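PDB 4A9V: PHOX from Pseudomonas fluorescens, which acts as an alkaline phosphatase, a beta-propeller enzyme of the PhoX family that catalyses phosphotransfer chemistry with an iron-calcium cofactor. Local coordinates for residues F13-A18 with T470-F475; P17-D22 with F524-I529. All coordinates share one frame; numbering follows the deposited sequence. Where two conformers were deposited one is given.

Contact 1: F13-A18 with T470-F475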
loop_
_atom_site.group_PDB
_atom_site.type_symbol
_atom_site.label_atom_id
_atom_site.label_comp_id
_atom_site.label_asym_id
_atom_site.label_seq_id
_atom_site.Cartn_x
_atom_site.Cartn_y
_atom_site.Cartn_z
ATOM N N PHE A 13 16.080 -11.613 -18.033
ATOM C CA PHE A 13 15.326 -11.176 -19.208
ATOM C C PHE A 13 15.895 -9.852 -19.724
ATOM O O PHE A 13 16.548 -9.120 -18.986
ATOM C CB PHE A 13 13.847 -11.008 -18.852
ATOM C CG PHE A 13 13.589 -9.937 -17.825
ATOM C CD1 PHE A 13 13.753 -10.188 -16.467
ATOM C CD2 PHE A 13 13.346 -8.636 -18.224
ATOM C CE1 PHE A 13 13.661 -9.163 -15.539
ATOM C CE2 PHE A 13 13.262 -7.609 -17.302
ATOM C CZ PHE A 13 13.441 -7.870 -15.959
ATOM N N ASP A 14 15.640 -9.561 -20.998
ATOM C CA ASP A 14 16.045 -8.296 -21.604
ATOM C C ASP A 14 15.027 -7.211 -21.300
ATOM O O ASP A 14 13.821 -7.420 -21.429
ATOM C CB ASP A 14 16.165 -8.446 -23.122
ATOM C CG ASP A 14 17.371 -9.258 -23.534
ATOM O OD1 ASP A 14 18.181 -9.602 -22.650
ATOM O OD2 ASP A 14 17.618 -9.358 -24.754
ATOM N N SER A 15 15.515 -6.037 -20.922
ATOM C CA SER A 15 14.659 -4.903 -20.627
ATOM C C SER A 15 13.752 -4.585 -21.818
ATOM O O SER A 15 14.223 -4.480 -22.953
ATOM C CB SER A 15 15.538 -3.701 -20.297
ATOM O OG SER A 15 14.755 -2.632 -19.806
ATOM N N ILE A 16 12.450 -4.472 -21.565
ATOM C CA ILE A 16 11.471 -4.260 -22.626
ATOM C C ILE A 16 11.282 -2.767 -22.876
ATOM O O ILE A 16 11.557 -1.944 -22.001
ATOM C CB ILE A 16 10.112 -4.929 -22.316
ATOM C CG1 ILE A 16 9.357 -4.222 -21.184
ATOM C CG2 ILE A 16 10.317 -6.399 -21.976
ATOM C CD1 ILE A 16 7.909 -4.661 -21.088
ATOM N N PRO A 17 10.804 -2.406 -24.073
ATOM C CA PRO A 17 10.563 -0.989 -24.321
ATOM C C PRO A 17 9.372 -0.445 -23.538
ATOM O O PRO A 17 8.425 -1.168 -23.249
ATOM C CB PRO A 17 10.305 -0.909 -25.831
ATOM C CG PRO A 17 10.093 -2.300 -26.298
ATOM C CD PRO A 17 10.620 -3.248 -25.268
ATOM N N ALA A 18 9.406 0.847 -23.240
ATOM C CA ALA A 18 8.220 1.540 -22.764
ATOM C C ALA A 18 7.104 1.385 -23.789
ATOM O O ALA A 18 7.375 1.247 -24.985
ATOM C CB ALA A 18 8.533 3.008 -22.534
ATOM N N THR A 470 18.700 5.035 -17.296
ATOM C CA THR A 470 19.113 5.305 -18.663
ATOM C C THR A 470 17.909 5.710 -19.499
ATOM O O THR A 470 16.772 5.453 -19.108
ATOM C CB THR A 470 19.734 4.056 -19.308
ATOM O OG1 THR A 470 18.705 3.088 -19.550
ATOM C CG2 THR A 470 20.817 3.459 -18.421
ATOM N N PRO A 471 18.153 6.184 -20.731
ATOM C CA PRO A 471 17.006 6.462 -21.582
ATOM C C PRO A 471 16.188 5.221 -21.919
ATOM O O PRO A 471 14.999 5.336 -22.216
ATOM C CB PRO A 471 17.646 7.069 -22.833
ATOM C CG PRO A 471 18.840 7.778 -22.289
ATOM C CD PRO A 471 19.373 6.838 -21.237
ATOM N N GLN A 472 16.806 4.046 -21.848
ATOM C CA GLN A 472 16.083 2.813 -22.131
ATOM C C GLN A 472 15.149 2.391 -20.996
ATOM O O GLN A 472 14.026 1.972 -21.270
ATOM C CB GLN A 472 17.038 1.677 -22.492
ATOM C CG GLN A 472 16.317 0.482 -23.115
ATOM C CD GLN A 472 15.512 -0.339 -22.112
ATOM O OE1 GLN A 472 15.882 -0.452 -20.942
ATOM N NE2 GLN A 472 14.468 -1.002 -22.592
ATOM N N ASN A 473 15.594 2.500 -19.741
ATOM C CA ASN A 473 14.879 1.886 -18.617
ATOM C C ASN A 473 14.102 2.865 -17.743
ATOM O O ASN A 473 13.511 2.467 -16.741
ATOM C CB ASN A 473 15.826 1.058 -17.740
ATOM C CG ASN A 473 16.722 1.915 -16.863
ATOM O OD1 ASN A 473 16.663 3.138 -16.913
ATOM N ND2 ASN A 473 17.603 1.272 -16.102
ATOM N N MET A 474 14.045 4.127 -18.145
ATOM C CA MET A 474 13.579 5.161 -17.237
ATOM C C MET A 474 12.089 5.044 -16.914
ATOM O O MET A 474 11.268 4.616 -17.731
ATOM C CB MET A 474 13.909 6.547 -17.780
ATOM C CG MET A 474 13.369 6.809 -19.166
ATOM S SD MET A 474 13.793 8.473 -19.692
ATOM C CE MET A 474 12.979 8.505 -21.286
ATOM N N PHE A 475 11.753 5.513 -15.717
ATOM C CA PHE A 475 10.410 5.420 -15.154
ATOM C C PHE A 475 10.220 6.566 -14.160
ATOM O O PHE A 475 11.173 7.265 -13.816
ATOM C CB PHE A 475 10.226 4.069 -14.450
ATOM C CG PHE A 475 11.189 3.839 -13.315
ATOM C CD1 PHE A 475 12.451 3.298 -13.549
ATOM C CD2 PHE A 475 10.846 4.194 -12.015
ATOM C CE1 PHE A 475 13.337 3.107 -12.501
ATOM C CE2 PHE A 475 11.744 4.021 -10.973
ATOM C CZ PHE A 475 12.995 3.488 -11.218
HETATM O O HOH W 1 11.858 2.392 -23.818
#
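The hydroxyl OG of Ser-15 is gripped twice: it donates to OE1 of Gln-472 at 2.7 Å and accepts from the backbone N of Arg-523. With OG swung anti to the nitrogen (chi1 -171°), the short side chain is turned at the glutamine amide, meeting OE1 at a C=O...donor angle of 110° and tilted 20° from the carbonyl plane. A glutamine suits the place because its chain, bent at chi2, also brings NE2 to the carbonyl O of Ile-16, a weak bond of 3.1 Å. With an alanine at Ser-15, OE1 of Gln-472 would lose this donor and N of Arg-523 its acceptor, and the amide would probably be freer to turn. Here the N-terminal loop lies against the loop that leads into strand 478-483, the first strand of a four-stranded antiparallel sheet, consistent with a propeller blade. Arg-523, on outer strand 521-526 of that sheet, bonds to the carbonyl oxygens of Ile-16, Gln-472 and Met-474, tying both loops to it. A water accepts from N of Ala-18 at 3.0 Å and donates weakly to O of Gln-472. Thr-470 braces its loop with an ST motif, OG1 accepting from N of Asn-473 at 3.2 Å.

Contact 2: P17-D22 with F524-I529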
loop_
_atom_site.group_PDB
_atom_site.type_symbol
_atom_site.label_atom_id
_atom_site.label_comp_id
_atom_site.label_asym_id
_atom_site.label_seq_id
_atom_site.Cartn_x
_atom_site.Cartn_y
_atom_site.Cartn_z
ATOM N N PRO A 17 10.804 -2.406 -24.073
ATOM C CA PRO A 17 10.563 -0.989 -24.321
ATOM C C PRO A 17 9.372 -0.445 -23.538
ATOM O O PRO A 17 8.425 -1.168 -23.249
ATOM C CB PRO A 17 10.305 -0.909 -25.831
ATOM C CG PRO A 17 10.093 -2.300 -26.298
ATOM C CD PRO A 17 10.620 -3.248 -25.268
ATOM N N ALA A 18 9.406 0.847 -23.240
ATOM C CA ALA A 18 8.220 1.540 -22.764
ATOM C C ALA A 18 7.104 1.385 -23.789
ATOM O O ALA A 18 7.375 1.247 -24.985
ATOM C CB ALA A 18 8.533 3.008 -22.534
ATOM N N ALA A 19 5.859 1.455 -23.336
ATOM C CA ALA A 19 4.724 1.249 -24.224
ATOM C C ALA A 19 3.540 2.099 -23.799
ATOM O O ALA A 19 3.448 2.529 -22.646
ATOM C CB ALA A 19 4.343 -0.223 -24.257
ATOM N N THR A 20 2.629 2.324 -24.743
ATOM C CA THR A 20 1.494 3.210 -24.534
ATOM C C THR A 20 0.169 2.518 -24.864
ATOM O O THR A 20 -0.890 3.129 -24.750
ATOM C CB THR A 20 1.625 4.476 -25.401
ATOM O OG1 THR A 20 1.730 4.096 -26.776
ATOM C CG2 THR A 20 2.866 5.258 -25.013
ATOM N N THR A 21 0.229 1.224 -25.166
ATOM C CA THR A 21 -0.944 0.464 -25.582
ATOM C C THR A 21 -1.828 0.068 -24.397
ATOM O O THR A 21 -1.379 0.046 -23.251
ATOM C CB THR A 21 -0.512 -0.805 -26.332
ATOM O OG1 THR A 21 0.469 -1.500 -25.554
ATOM C CG2 THR A 21 0.076 -0.448 -27.694
ATOM N N ASP A 22 -3.087 -0.244 -24.694
ATOM C CA ASP A 22 -4.061 -0.650 -23.683
ATOM C C ASP A 22 -3.985 -2.162 -23.462
ATOM O O ASP A 22 -4.993 -2.869 -23.533
ATOM C CB ASP A 22 -5.466 -0.236 -24.127
ATOM C CG ASP A 22 -6.476 -0.274 -23.000
ATOM O OD1 ASP A 22 -6.083 -0.015 -21.840
ATOM O OD2 ASP A 22 -7.680 -0.465 -23.292
ATOM N N PHE A 524 10.344 -4.729 -17.046
ATOM C CA PHE A 524 9.802 -6.080 -17.189
ATOM C C PHE A 524 8.394 -6.094 -17.793
ATOM O O PHE A 524 8.089 -6.977 -18.592
ATOM C CB PHE A 524 9.801 -6.786 -15.826
ATOM C CG PHE A 524 9.173 -8.150 -15.847
ATOM C CD1 PHE A 524 9.885 -9.254 -16.273
ATOM C CD2 PHE A 524 7.876 -8.335 -15.399
ATOM C CE1 PHE A 524 9.291 -10.503 -16.311
ATOM C CE2 PHE A 524 7.292 -9.587 -15.402
ATOM C CZ PHE A 524 8.010 -10.679 -15.836
ATOM N N MET A 525 7.521 -5.190 -17.351
ATOM C CA MET A 525 6.121 -5.190 -17.770
ATOM C C MET A 525 5.650 -3.754 -17.944
ATOM O O MET A 525 6.020 -2.870 -17.171
ATOM C CB MET A 525 5.244 -5.896 -16.725
ATOM C CG MET A 525 3.791 -6.048 -17.141
ATOM S SD MET A 525 2.771 -6.786 -15.846
ATOM C CE MET A 525 2.462 -5.358 -14.823
ATOM N N VAL A 526 4.804 -3.534 -18.943
ATOM C CA VAL A 526 4.062 -2.292 -19.060
ATOM C C VAL A 526 2.574 -2.598 -19.038
ATOM O O VAL A 526 2.124 -3.589 -19.617
ATOM C CB VAL A 526 4.418 -1.523 -20.354
ATOM C CG1 VAL A 526 3.659 -0.208 -20.388
ATOM C CG2 VAL A 526 5.921 -1.298 -20.465
ATOM N N GLY A 527 1.835 -1.800 -18.275
ATOM C CA GLY A 527 0.403 -1.978 -18.126
ATOM C C GLY A 527 -0.411 -1.141 -19.091
ATOM O O GLY A 527 0.136 -0.374 -19.894
ATOM N N PRO A 528 -1.736 -1.254 -18.982
ATOM C CA PRO A 528 -2.651 -0.628 -19.924
ATOM C C PRO A 528 -2.934 0.843 -19.599
ATOM O O PRO A 528 -2.351 1.427 -18.677
ATOM C CB PRO A 528 -3.915 -1.485 -19.797
ATOM C CG PRO A 528 -3.878 -1.999 -18.397
ATOM C CD PRO A 528 -2.417 -2.253 -18.137
ATOM N N ILE A 529 -3.793 1.453 -20.396
ATOM C CA ILE A 529 -3.968 2.892 -20.354
ATOM C C ILE A 529 -4.689 3.307 -19.080
ATOM O O ILE A 529 -5.704 2.722 -18.706
ATOM C CB ILE A 529 -4.731 3.372 -21.607
ATOM C CG1 ILE A 529 -3.841 3.189 -22.842
ATOM C CG2 ILE A 529 -5.173 4.821 -21.464
ATOM C CD1 ILE A 529 -4.542 3.472 -24.155
HETATM O O HOH W 2 1.204 -0.307 -22.630
#
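Val-526, last residue of strand 521-526, lays its two methyls against the N-terminal loop: CG1, anti to the backbone N (chi1 -177°), meets O of Ala-19 at 3.6 Å and its CB at 3.9 Å, while CG2 lies against O of Pro-17 at 3.7 Å. The small alanine lets the loop come close. At Gly-527 the strand has ended; a CB here would come too close to CD of Pro-528 at this backbone conformation, consistent with a glycine. Its carbonyl O accepts from ND2 of Asn-508 and, at 2.9 Å, from a water that also donates to O of Thr-21 at 2.7 Å, joining loop and outer blade strand through solvent. Pro-528 sets CB against OD1 of Asp-22 at 3.3 Å. Ile-529 follows with a direct bond, its N donating to OD1 of Asp-22 at 3.1 Å and 157°, on the anti side of the carboxylate, 17° out of its plane. Its CG1 packs on O of Thr-20 and CD1 on CB of Asp-22. An aspartate fits because both oxygens find donors: OD1 also bonds to OG of Ser-558, and OD2 to N of Thr-559. These neutral groups probably stabilise its negative charge without an opposite charge among the bonds.

In the fold
Both contacts start from one N-terminal loop, share Pro-17 and Ala-18, and have centres 11 Å apart. Ile-16 bridges them, its CD1 lying 3.4 Å from O of Phe-524, and Phe-13 turns its ring edge-to-face with that of Phe-524. Contact 1 joins the loop to the chain just before strand 478-483, and contact 2 joins it to the end of strand 521-526 of the same sheet. Contact 1 lies away from the metal cofactor. At contact 2 a bound sodium ion is about 4 Å from the side chain of Ile-529, and a lithium ion about 13 Å from that of Pro-528. Glu-532, about 9 Å from Gly-527, binds lithium here with Asp-494, a calcium site in a structure of this protein.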